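Local coordinates for DNA mismatch repair protein MutS (Thermus aquaticus, PDB 1EWQ) that recognises mismatched base pairs in DNA at the start of mismatch repair and has a weak ATPase activity, at residues L297-G300 against P301-R305; R308-G311 against F312-G316; L252-A255 against T256-L260; E652-E655 against N656-V659; E361-L365 against L366-V370. All blocks are in the same frame, centred on the assembly; numbering follows the deposited sequence.

Contact 1 (L297-G300 against P301-R305); sequences LDRG and PLEAR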
loop_
_atom_site.group_PDB
_atom_site.type_symbol
_atom_site.label_atom_id
_atom_site.label_comp_id
_atom_site.label_asym_id
_atom_site.label_seq_id
_atom_site.Cartn_x
_atom_site.Cartn_y
_atom_site.Cartn_z
ATOM N N LEU C 297 38.367 5.937 -4.893
ATOM C CA LEU C 297 39.449 4.967 -5.052
ATOM C C LEU C 297 40.780 5.640 -4.700
ATOM O O LEU C 297 41.821 4.989 -4.657
ATOM C CB LEU C 297 39.530 4.489 -6.504
ATOM C CG LEU C 297 38.311 3.834 -7.151
ATOM C CD1 LEU C 297 38.610 3.533 -8.631
ATOM C CD2 LEU C 297 37.974 2.563 -6.399
ATOM N N ASP C 298 40.735 6.944 -4.447
ATOM C CA ASP C 298 41.940 7.714 -4.164
ATOM C C ASP C 298 42.212 7.993 -2.694
ATOM O O ASP C 298 41.437 8.665 -2.016
ATOM C CB ASP C 298 41.877 9.021 -4.945
ATOM C CG ASP C 298 41.498 8.798 -6.402
ATOM O OD1 ASP C 298 42.281 8.136 -7.128
ATOM O OD2 ASP C 298 40.409 9.270 -6.813
ATOM N N ARG C 299 43.340 7.474 -2.227
ATOM C CA ARG C 299 43.772 7.617 -0.844
ATOM C C ARG C 299 43.818 9.070 -0.369
ATOM O O ARG C 299 43.271 9.406 0.679
ATOM C CB ARG C 299 45.155 6.989 -0.695
ATOM C CG ARG C 299 45.619 6.727 0.727
ATOM C CD ARG C 299 47.018 6.136 0.652
ATOM N NE ARG C 299 47.438 5.466 1.874
ATOM C CZ ARG C 299 47.708 6.090 3.010
ATOM N NH1 ARG C 299 47.601 7.412 3.079
ATOM N NH2 ARG C 299 48.095 5.389 4.075
ATOM N N GLY C 300 44.484 9.917 -1.149
ATOM C CA GLY C 300 44.630 11.322 -0.807
ATOM C C GLY C 300 43.336 12.022 -0.439
ATOM O O GLY C 300 43.216 12.542 0.670
ATOM N N PRO C 301 42.358 12.081 -1.356
ATOM C CA PRO C 301 41.110 12.753 -0.991
ATOM C C PRO C 301 40.400 12.074 0.184
ATOM O O PRO C 301 39.738 12.739 0.984
ATOM C CB PRO C 301 40.300 12.740 -2.292
ATOM C CG PRO C 301 40.951 11.686 -3.137
ATOM C CD PRO C 301 42.404 11.790 -2.798
ATOM N N LEU C 302 40.557 10.762 0.309
ATOM C CA LEU C 302 39.927 10.055 1.420
ATOM C C LEU C 302 40.556 10.480 2.744
ATOM O O LEU C 302 39.854 10.743 3.714
ATOM C CB LEU C 302 40.047 8.539 1.241
ATOM C CG LEU C 302 39.074 7.952 0.210
ATOM C CD1 LEU C 302 39.467 6.523 -0.110
ATOM C CD2 LEU C 302 37.638 8.033 0.743
ATOM N N GLU C 303 41.881 10.558 2.780
ATOM C CA GLU C 303 42.574 10.966 4.003
ATOM C C GLU C 303 42.171 12.402 4.371
ATOM O O GLU C 303 42.119 12.755 5.549
ATOM C CB GLU C 303 44.094 10.866 3.814
ATOM C CG GLU C 303 44.574 9.471 3.387
ATOM C CD GLU C 303 44.666 8.483 4.543
ATOM O OE1 GLU C 303 43.889 8.604 5.515
ATOM O OE2 GLU C 303 45.516 7.568 4.478
ATOM N N ALA C 304 41.870 13.223 3.369
ATOM C CA ALA C 304 41.455 14.601 3.617
ATOM C C ALA C 304 40.057 14.613 4.241
ATOM O O ALA C 304 39.783 15.404 5.138
ATOM C CB ALA C 304 41.466 15.416 2.314
ATOM N N ARG C 305 39.175 13.738 3.763
ATOM C CA ARG C 305 37.829 13.666 4.325
ATOM C C ARG C 305 37.935 13.168 5.768
ATOM O O ARG C 305 37.248 13.664 6.661
ATOM C CB ARG C 305 36.936 12.704 3.523
ATOM C CG ARG C 305 36.420 13.208 2.162
ATOM C CD ARG C 305 35.474 12.153 1.547
ATOM N NE ARG C 305 34.970 12.527 0.223
ATOM C CZ ARG C 305 34.188 11.766 -0.541
ATOM N NH1 ARG C 305 33.795 10.568 -0.126
ATOM N NH2 ARG C 305 33.809 12.201 -1.739
#
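R299 and E303 pair across the first turn of helix 299-314, an i to i+4 charge pair on one side of an alpha helix. The arginine chain runs extended from CG to NE, whereas the glutamate folds at chi2 (-80°), and the two cross with their guanidinium and carboxylate planes 56° apart. E303 OE2 stands over one face of the guanidinium, in a salt bridge whose 2.5 Å from R299 NH1 is so short that its exact length is doubtful. Both groups have second partners, E303 OE1 bridging to R544 and R299 NH2 donating to the carbonyl of F547, which ties the helix start to strand 546-547. L302 packs inward against L296, F547 and L618, and its CD1 lies 3.5 Å from D298 O. D298 holds the N-cap position without capping through its carboxylate; instead its CB rests 3.4 Å from P301 CG. P301 brings no N-H, which a first-turn position can spare. The regular backbone bonds begin with L302 N to D298 O at 3.3 Å, and the next is shorter and nearly collinear with the carbonyl, E303 N lying 2.8 Å from R299 O.

Contact 2 (R308-G311 against F312-G316); sequences RVEG and FVREG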
loop_
_atom_site.group_PDB
_atom_site.type_symbol
_atom_site.label_atom_id
_atom_site.label_comp_id
_atom_site.label_asym_id
_atom_site.label_seq_id
_atom_site.Cartn_x
_atom_site.Cartn_y
_atom_site.Cartn_z
ATOM N N ARG C 308 39.009 15.944 8.195
ATOM C CA ARG C 308 37.916 16.811 8.606
ATOM C C ARG C 308 36.971 16.125 9.601
ATOM O O ARG C 308 36.473 16.759 10.537
ATOM C CB ARG C 308 37.141 17.302 7.383
ATOM C CG ARG C 308 37.934 18.285 6.529
ATOM C CD ARG C 308 37.021 19.129 5.647
ATOM N NE ARG C 308 37.032 20.534 6.054
ATOM C CZ ARG C 308 36.649 20.966 7.255
ATOM N NH1 ARG C 308 36.207 20.101 8.161
ATOM N NH2 ARG C 308 36.750 22.256 7.575
ATOM N N VAL C 309 36.721 14.835 9.400
ATOM C CA VAL C 309 35.846 14.085 10.300
ATOM C C VAL C 309 36.507 14.040 11.677
ATOM O O VAL C 309 35.911 14.414 12.688
ATOM C CB VAL C 309 35.654 12.627 9.818
ATOM C CG1 VAL C 309 34.807 11.846 10.817
ATOM C CG2 VAL C 309 35.017 12.616 8.437
ATOM N N GLU C 310 37.753 13.581 11.696
ATOM C CA GLU C 310 38.515 13.473 12.932
ATOM C C GLU C 310 38.529 14.798 13.671
ATOM O O GLU C 310 38.458 14.835 14.895
ATOM C CB GLU C 310 39.947 13.042 12.628
ATOM C CG GLU C 310 40.797 12.812 13.862
ATOM C CD GLU C 310 42.052 12.013 13.553
ATOM O OE1 GLU C 310 42.949 12.538 12.871
ATOM O OE2 GLU C 310 42.131 10.845 13.982
ATOM N N GLY C 311 38.619 15.882 12.908
ATOM C CA GLY C 311 38.637 17.207 13.495
ATOM C C GLY C 311 37.361 17.506 14.258
ATOM O O GLY C 311 37.405 18.129 15.318
ATOM N N PHE C 312 36.222 17.075 13.728
ATOM C CA PHE C 312 34.958 17.317 14.417
ATOM C C PHE C 312 34.758 16.299 15.535
ATOM O O PHE C 312 33.962 16.519 16.440
ATOM C CB PHE C 312 33.778 17.260 13.444
ATOM C CG PHE C 312 33.519 18.555 12.723
ATOM C CD1 PHE C 312 33.575 18.619 11.335
ATOM C CD2 PHE C 312 33.193 19.704 13.430
ATOM C CE1 PHE C 312 33.309 19.807 10.661
ATOM C CE2 PHE C 312 32.923 20.904 12.765
ATOM C CZ PHE C 312 32.980 20.955 11.375
ATOM N N VAL C 313 35.477 15.182 15.467
ATOM C CA VAL C 313 35.371 14.172 16.506
ATOM C C VAL C 313 36.056 14.713 17.756
ATOM O O VAL C 313 35.579 14.515 18.867
ATOM C CB VAL C 313 36.046 12.843 16.088
ATOM C CG1 VAL C 313 36.274 11.961 17.313
ATOM C CG2 VAL C 313 35.167 12.110 15.078
ATOM N N ARG C 314 37.164 15.419 17.564
ATOM C CA ARG C 314 37.914 15.987 18.680
ATOM C C ARG C 314 37.244 17.231 19.235
ATOM O O ARG C 314 36.904 17.281 20.414
ATOM C CB ARG C 314 39.330 16.355 18.245
ATOM C CG ARG C 314 40.087 15.219 17.609
ATOM C CD ARG C 314 41.506 15.641 17.282
ATOM N NE ARG C 314 42.182 14.645 16.459
ATOM C CZ ARG C 314 43.445 14.744 16.059
ATOM N NH1 ARG C 314 44.174 15.801 16.413
ATOM N NH2 ARG C 314 43.977 13.795 15.301
ATOM N N GLU C 315 37.048 18.227 18.378
ATOM C CA GLU C 315 36.433 19.486 18.774
ATOM C C GLU C 315 34.926 19.372 19.009
ATOM O O GLU C 315 34.122 19.880 18.226
ATOM C CB GLU C 315 36.746 20.529 17.705
ATOM C CG GLU C 315 38.235 20.701 17.521
ATOM C CD GLU C 315 38.893 21.221 18.792
ATOM O OE1 GLU C 315 40.111 21.001 18.977
ATOM O OE2 GLU C 315 38.185 21.861 19.603
ATOM N N GLY C 316 34.562 18.720 20.114
ATOM C CA GLY C 316 33.165 18.495 20.453
ATOM C C GLY C 316 32.272 19.719 20.482
ATOM O O GLY C 316 31.192 19.728 19.881
#
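E310 has CG anti to its own N (chi1 -176°), R314 has CG anti to the carbonyl carbon (chi1 -54°), and these opposite choices bring both extended chains together one turn apart near the end of helix 299-314. E310 OE1 forms a salt bridge with R314 NH2 at 2.9 Å; the carboxylate and guanidinium are turned 49° against each other. The same OE1 has a long, weak ion pair with R544. Replacing E310 by an alanine would probably leave R314 without its mate and its guanidinium free to turn. On another side, R308 runs beside F312, its NH1 3.8 Å from F312 CE1, while V309 CG1 and V313 CG2 are 4.3 Å apart. F312 N bonds to R308 O and weakly to V309 O, as V313 N does to V309 O and, weakly, E310 O. The last helical bond runs from E315 N to G311 O at 3.1 Å, after which E315 centres an inverse gamma turn, with G316 N 2.8 Å from R314 O, leading into helix 316-326. R319 of that helix reaches F312 O. Helix 514-540 packs against R308 through L527 and Y530 and against F312 and V313 through A534, while F608 lies against V309, E310 and V313.

Contact 3 (L252-A255 against T256-L260); sequences LPEA and TLRAL. With EDO (1,2-ethanediol), chain G.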
loop_
_atom_site.group_PDB
_atom_site.type_symbol
_atom_site.label_atom_id
_atom_site.label_comp_id
_atom_site.label_asym_id
_atom_site.label_seq_id
_atom_site.Cartn_x
_atom_site.Cartn_y
_atom_site.Cartn_z
ATOM N N LEU C 252 29.571 -0.553 -7.404
ATOM C CA LEU C 252 28.554 -1.064 -6.483
ATOM C C LEU C 252 27.336 -1.568 -7.269
ATOM O O LEU C 252 26.327 -0.873 -7.390
ATOM C CB LEU C 252 28.110 0.021 -5.500
ATOM C CG LEU C 252 29.133 0.492 -4.462
ATOM C CD1 LEU C 252 28.540 1.656 -3.675
ATOM C CD2 LEU C 252 29.505 -0.647 -3.535
ATOM N N PRO C 253 27.428 -2.783 -7.826
ATOM C CA PRO C 253 26.320 -3.357 -8.596
ATOM C C PRO C 253 25.015 -3.311 -7.808
ATOM O O PRO C 253 25.024 -3.217 -6.580
ATOM C CB PRO C 253 26.780 -4.795 -8.843
ATOM C CG PRO C 253 28.256 -4.661 -8.937
ATOM C CD PRO C 253 28.583 -3.696 -7.805
ATOM N N GLU C 254 23.894 -3.379 -8.519
ATOM C CA GLU C 254 22.590 -3.377 -7.873
ATOM C C GLU C 254 22.481 -4.530 -6.869
ATOM O O GLU C 254 21.975 -4.355 -5.761
ATOM C CB GLU C 254 21.472 -3.515 -8.912
ATOM C CG GLU C 254 20.071 -3.513 -8.292
ATOM C CD GLU C 254 18.965 -3.655 -9.331
ATOM O OE1 GLU C 254 19.114 -3.097 -10.447
ATOM O OE2 GLU C 254 17.943 -4.308 -9.017
ATOM N N ALA C 255 22.951 -5.707 -7.262
ATOM C CA ALA C 255 22.883 -6.874 -6.384
ATOM C C ALA C 255 23.549 -6.583 -5.043
ATOM O O ALA C 255 23.049 -6.969 -3.989
ATOM C CB ALA C 255 23.554 -8.069 -7.055
ATOM N N THR C 256 24.679 -5.890 -5.103
ATOM C CA THR C 256 25.442 -5.528 -3.915
ATOM C C THR C 256 24.718 -4.491 -3.062
ATOM O O THR C 256 24.587 -4.654 -1.849
ATOM C CB THR C 256 26.818 -4.963 -4.311
ATOM O OG1 THR C 256 27.602 -6.004 -4.900
ATOM C CG2 THR C 256 27.536 -4.388 -3.100
ATOM N N LEU C 257 24.269 -3.413 -3.699
ATOM C CA LEU C 257 23.552 -2.366 -2.981
ATOM C C LEU C 257 22.346 -2.966 -2.277
ATOM O O LEU C 257 22.029 -2.565 -1.159
ATOM C CB LEU C 257 23.110 -1.253 -3.935
ATOM C CG LEU C 257 24.232 -0.343 -4.445
ATOM C CD1 LEU C 257 23.683 0.639 -5.443
ATOM C CD2 LEU C 257 24.867 0.386 -3.272
ATOM N N ARG C 258 21.694 -3.934 -2.922
ATOM C CA ARG C 258 20.525 -4.606 -2.348
ATOM C C ARG C 258 20.910 -5.581 -1.237
ATOM O O ARG C 258 20.284 -5.586 -0.172
ATOM C CB ARG C 258 19.745 -5.382 -3.422
ATOM C CG ARG C 258 18.874 -4.538 -4.354
ATOM C CD ARG C 258 18.146 -5.415 -5.380
ATOM N NE ARG C 258 17.175 -4.670 -6.181
ATOM C CZ ARG C 258 16.053 -4.136 -5.696
ATOM N NH1 ARG C 258 15.755 -4.263 -4.409
ATOM N NH2 ARG C 258 15.221 -3.479 -6.494
ATOM N N ALA C 259 21.922 -6.411 -1.485
ATOM C CA ALA C 259 22.347 -7.388 -0.490
ATOM C C ALA C 259 22.924 -6.728 0.754
ATOM O O ALA C 259 22.819 -7.271 1.847
ATOM C CB ALA C 259 23.369 -8.369 -1.091
ATOM N N LEU C 260 23.532 -5.560 0.586
ATOM C CA LEU C 260 24.124 -4.824 1.702
ATOM C C LEU C 260 23.147 -3.820 2.313
ATOM O O LEU C 260 23.473 -3.141 3.290
ATOM C CB LEU C 260 25.376 -4.082 1.229
ATOM C CG LEU C 260 26.770 -4.679 1.450
ATOM C CD1 LEU C 260 26.720 -6.203 1.624
ATOM C CD2 LEU C 260 27.655 -4.256 0.293
HETATM C C1 EDO G . 28.910 -0.184 -10.457
HETATM O O1 EDO G . 29.041 -1.230 -11.449
HETATM C C2 EDO G . 27.627 0.573 -10.665
HETATM O O2 EDO G . 26.966 0.715 -9.422
HETATM O O HOH W 1 15.848 -2.523 -9.624
#
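E254 and R258, one turn apart on the short helix 254-259, form the ionic part of this contact. Their side chains run together in the same direction, and R258 NE donates to E254 OE2 at 3.0 Å along an almost straight line (174°). The oxygen lies in the guanidinium plane and is approached on its anti side, 21° out of the carboxylate plane. Water 1 donates to the same OE2 at 2.8 Å and accepts a weak bond from R258 NH2, while E254 OE1 makes a salt bridge with R197. An alanine in place of E254 would probably leave both R197 and R258 without their shared carboxylate and the water without its acceptor.

Among the backbone bonds, L257 N to P253 O (3.0 Å) opens the helix, P253 being its N-cap residue, and R258 N to E254 O and A259 N to A255 O (2.8 Å) continue the series. The carbonyl of L252 accepts from O2 of an ethanediol, probably from the crystallisation liquor.

The apolar part lies at the helix start. L252 and L257 cross at about a right angle, with CD1 of L252 3.9 Å from CD2 of L257. CG2 of T256 lies 4.2 Å from CD2 of L252, while its OG1 bonds to I622 O on strand 621-625. E254 N reaches D168 of helix 163-173, so the helix joins the region of domain II to the ATPase domain. With the buried E254 carboxylate gripped by two arginines, it is likely to stay ionised.

Contact 4 (E652-E655 against N656-V659); sequences EATE and NSLV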
loop_
_atom_site.group_PDB
_atom_site.type_symbol
_atom_site.label_atom_id
_atom_site.label_comp_id
_atom_site.label_asym_id
_atom_site.label_seq_id
_atom_site.Cartn_x
_atom_site.Cartn_y
_atom_site.Cartn_z
ATOM N N GLU C 652 33.679 -9.294 -13.921
ATOM C CA GLU C 652 33.977 -7.936 -13.487
ATOM C C GLU C 652 35.023 -7.876 -12.377
ATOM O O GLU C 652 35.724 -6.878 -12.253
ATOM C CB GLU C 652 32.687 -7.221 -13.053
ATOM C CG GLU C 652 31.990 -7.777 -11.803
ATOM C CD GLU C 652 30.528 -7.305 -11.666
ATOM O OE1 GLU C 652 30.118 -6.359 -12.383
ATOM O OE2 GLU C 652 29.789 -7.882 -10.833
ATOM N N ALA C 653 35.148 -8.951 -11.598
ATOM C CA ALA C 653 36.100 -9.009 -10.482
ATOM C C ALA C 653 37.569 -8.889 -10.869
ATOM O O ALA C 653 38.042 -9.528 -11.808
ATOM C CB ALA C 653 35.896 -10.285 -9.694
ATOM N N THR C 654 38.294 -8.101 -10.084
ATOM C CA THR C 654 39.705 -7.840 -10.308
ATOM C C THR C 654 40.529 -8.217 -9.066
ATOM O O THR C 654 39.964 -8.633 -8.056
ATOM C CB THR C 654 39.862 -6.341 -10.646
ATOM O OG1 THR C 654 40.434 -6.209 -11.946
ATOM C CG2 THR C 654 40.692 -5.612 -9.611
ATOM N N GLU C 655 41.856 -8.094 -9.144
ATOM C CA GLU C 655 42.719 -8.411 -8.004
ATOM C C GLU C 655 42.487 -7.424 -6.863
ATOM O O GLU C 655 42.954 -7.632 -5.743
ATOM C CB GLU C 655 44.194 -8.347 -8.403
ATOM C CG GLU C 655 44.586 -7.018 -9.057
ATOM C CD GLU C 655 46.077 -6.887 -9.302
ATOM O OE1 GLU C 655 46.457 -6.054 -10.151
ATOM O OE2 GLU C 655 46.863 -7.601 -8.640
ATOM N N ASN C 656 41.778 -6.339 -7.154
ATOM C CA ASN C 656 41.493 -5.335 -6.140
ATOM C C ASN C 656 40.027 -5.372 -5.735
ATOM O O ASN C 656 39.511 -4.435 -5.124
ATOM C CB ASN C 656 41.866 -3.947 -6.665
ATOM C CG ASN C 656 43.343 -3.843 -6.988
ATOM O OD1 ASN C 656 44.188 -4.281 -6.202
ATOM N ND2 ASN C 656 43.666 -3.271 -8.141
ATOM N N SER C 657 39.354 -6.463 -6.073
ATOM C CA SER C 657 37.947 -6.574 -5.734
ATOM C C SER C 657 37.695 -7.337 -4.457
ATOM O O SER C 657 38.492 -8.182 -4.054
ATOM C CB SER C 657 37.171 -7.233 -6.873
ATOM O OG SER C 657 37.268 -6.448 -8.045
ATOM N N LEU C 658 36.587 -6.996 -3.810
ATOM C CA LEU C 658 36.154 -7.674 -2.592
ATOM C C LEU C 658 34.980 -8.482 -3.088
ATOM O O LEU C 658 33.989 -7.909 -3.540
ATOM C CB LEU C 658 35.680 -6.684 -1.521
ATOM C CG LEU C 658 35.015 -7.325 -0.280
ATOM C CD1 LEU C 658 36.038 -8.138 0.503
ATOM C CD2 LEU C 658 34.402 -6.248 0.630
ATOM N N VAL C 659 35.104 -9.802 -3.038
ATOM C CA VAL C 659 34.048 -10.700 -3.484
ATOM C C VAL C 659 33.472 -11.446 -2.280
ATOM O O VAL C 659 34.226 -11.990 -1.468
ATOM C CB VAL C 659 34.608 -11.727 -4.500
ATOM C CG1 VAL C 659 33.522 -12.689 -4.916
ATOM C CG2 VAL C 659 35.204 -10.989 -5.731
#
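S657 reaches back to T654, and its side chain can be followed outward atom by atom. CB lies 3.3 Å from T654 O. With OG anti to the carbonyl carbon (chi1 -61°), the hydroxyl is brought to T654 N, which donates to it at 2.8 Å in a nearly straight bond (164°). OG also lies 3.7 Å from A653 CA and is hydrogen-bonded to OD1 of D620, so the hydroxyl accepts from a backbone N-H and is also bonded to a carboxylate. The main chain closes the same loop as a type I beta turn from T654 to S657: S657 N bonds to T654 O at 3.0 Å, the donor standing well above the carbonyl plane. This turn links helix 638-652 to strand 657-662, which lies between strands 621-625 and 690-694 in the sheet of the P-loop ATPase domain. At the outer corner, E655 and N656 run side by side with carboxylate and amide planes 18° apart, E655 CG being 4.0 Å from N656 ND2. The buried methyl of A653, its CB, meets V659 CG2 at 4.1 Å; the carbonyl oxygen of A653 accepts from R687.

Contact 5 (E361-L365 against L366-V370); sequences ELRAL and LGEEV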
loop_
_atom_site.group_PDB
_atom_site.type_symbol
_atom_site.label_atom_id
_atom_site.label_comp_id
_atom_site.label_asym_id
_atom_site.label_seq_id
_atom_site.Cartn_x
_atom_site.Cartn_y
_atom_site.Cartn_z
ATOM N N GLU C 361 26.839 33.537 12.064
ATOM C CA GLU C 361 27.136 32.815 13.297
ATOM C C GLU C 361 28.034 31.611 12.993
ATOM O O GLU C 361 28.966 31.312 13.739
ATOM C CB GLU C 361 25.837 32.352 13.963
ATOM C CG GLU C 361 24.870 33.482 14.302
ATOM C CD GLU C 361 23.611 32.984 14.995
ATOM O OE1 GLU C 361 23.708 32.494 16.144
ATOM O OE2 GLU C 361 22.524 33.076 14.387
ATOM N N LEU C 362 27.744 30.918 11.895
ATOM C CA LEU C 362 28.550 29.771 11.487
ATOM C C LEU C 362 29.932 30.277 11.105
ATOM O O LEU C 362 30.946 29.692 11.477
ATOM C CB LEU C 362 27.929 29.072 10.278
ATOM C CG LEU C 362 26.729 28.160 10.501
ATOM C CD1 LEU C 362 26.105 27.823 9.162
ATOM C CD2 LEU C 362 27.164 26.904 11.236
ATOM N N ARG C 363 29.960 31.375 10.354
ATOM C CA ARG C 363 31.221 31.958 9.925
ATOM C C ARG C 363 32.080 32.263 11.148
ATOM O O ARG C 363 33.294 32.091 11.122
ATOM C CB ARG C 363 30.977 33.236 9.113
ATOM C CG ARG C 363 32.216 33.716 8.385
ATOM C CD ARG C 363 31.893 34.657 7.230
ATOM N NE ARG C 363 32.929 34.565 6.200
ATOM C CZ ARG C 363 33.038 35.375 5.151
ATOM N NH1 ARG C 363 32.177 36.365 4.969
ATOM N NH2 ARG C 363 34.007 35.179 4.270
ATOM N N ALA C 364 31.436 32.697 12.225
ATOM C CA ALA C 364 32.149 33.015 13.455
ATOM C C ALA C 364 32.760 31.770 14.095
ATOM O O ALA C 364 33.833 31.839 14.690
ATOM C CB ALA C 364 31.208 33.696 14.438
ATOM N N LEU C 365 32.076 30.635 13.974
ATOM C CA LEU C 365 32.561 29.383 14.561
ATOM C C LEU C 365 33.644 28.700 13.737
ATOM O O LEU C 365 34.643 28.238 14.276
ATOM C CB LEU C 365 31.406 28.402 14.761
ATOM C CG LEU C 365 30.438 28.661 15.911
ATOM C CD1 LEU C 365 29.272 27.692 15.813
ATOM C CD2 LEU C 365 31.158 28.494 17.236
ATOM N N LEU C 366 33.444 28.635 12.429
ATOM C CA LEU C 366 34.408 27.979 11.558
ATOM C C LEU C 366 35.547 28.900 11.135
ATOM O O LEU C 366 36.544 28.449 10.573
ATOM C CB LEU C 366 33.687 27.415 10.331
ATOM C CG LEU C 366 32.580 26.418 10.698
ATOM C CD1 LEU C 366 31.664 26.177 9.510
ATOM C CD2 LEU C 366 33.214 25.124 11.183
ATOM N N GLY C 367 35.397 30.191 11.409
ATOM C CA GLY C 367 36.433 31.144 11.057
ATOM C C GLY C 367 36.357 31.648 9.627
ATOM O O GLY C 367 35.586 31.136 8.809
ATOM N N GLU C 368 37.165 32.661 9.327
ATOM C CA GLU C 368 37.192 33.246 7.994
ATOM C C GLU C 368 38.187 32.499 7.132
ATOM O O GLU C 368 39.289 32.985 6.891
ATOM C CB GLU C 368 37.600 34.722 8.056
ATOM C CG GLU C 368 36.659 35.669 7.314
ATOM C CD GLU C 368 35.496 36.137 8.179
ATOM O OE1 GLU C 368 35.746 36.866 9.164
ATOM O OE2 GLU C 368 34.337 35.777 7.883
ATOM N N GLU C 369 37.807 31.314 6.675
ATOM C CA GLU C 369 38.676 30.515 5.824
ATOM C C GLU C 369 37.858 29.431 5.161
ATOM O O GLU C 369 38.305 28.798 4.202
ATOM C CB GLU C 369 39.792 29.860 6.627
ATOM C CG GLU C 369 40.837 29.217 5.740
ATOM C CD GLU C 369 41.681 28.191 6.468
ATOM O OE1 GLU C 369 41.160 27.080 6.735
ATOM O OE2 GLU C 369 42.856 28.498 6.778
ATOM N N VAL C 370 36.662 29.204 5.690
ATOM C CA VAL C 370 35.778 28.205 5.116
ATOM C C VAL C 370 35.408 28.737 3.740
ATOM O O VAL C 370 35.089 27.975 2.827
ATOM C CB VAL C 370 34.507 28.047 5.944
ATOM C CG1 VAL C 370 33.845 26.729 5.614
ATOM C CG2 VAL C 370 34.839 28.132 7.415
#
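The guanidinium of R363 has the carboxylate of E368 over one of its faces, the two planes standing 83° apart, close to perpendicular. Only one oxygen makes the approach: E368 OE2 is in salt-bridge contact with R363 NE. The position of this oxygen, and with it the modelled 2.5 Å between OE2 and NE, is doubtful because it also crowds the arginine chain, and both residues touch a crystal neighbour. The pair joins the last turn of helix 346-366, which is terminated by a glycine, to the loop that follows. G367 is the first residue to leave helical geometry, with a positive phi; at its backbone angles a CB would press on the carbonyl oxygen of L366. E368, the centre of an inverse gamma turn, follows, and its side chain crosses that of R363 at about a right angle. R363 spans the distance with CG anti to the backbone N (chi1 -167°) and an extended chain. Apolar side chains of the same turn point into the protein: L362 meets L325 and L524, while L366 meets V322 and L527, so helices 316-326 and 514-540 both pack against this helix end. After the weak bond from G367 N to R363 O (2.8 Å) no regular helix remains; the last strong helical bond is L366 N to L362 O, 2.9 Å long with an N-H...O angle of 172°.

In the fold
All five contacts are local, between residues close in the sequence, but their settings differ. Contacts 1 and 5 lie at the surface, whereas contacts 2, 3 and 4 are partly buried. Contacts 1 and 2 take the two ends of helix 299-314, their centres about 17 Å apart, and R544 meets a glutamate in each, weakly in contact 2. Contact 2 touches contact 5 through F312 and L366, two helix ends both packed on helix 514-540. Contact 3 touches contact 4 where P253 meets E652, beside strand 621-625 of the ATPase domain. Arginine-glutamate pairs mark the four contacts on helices or their ends, that of contact 5 with uncertain geometry; contact 4 relies on a serine hydroxyl and backbone bonds instead.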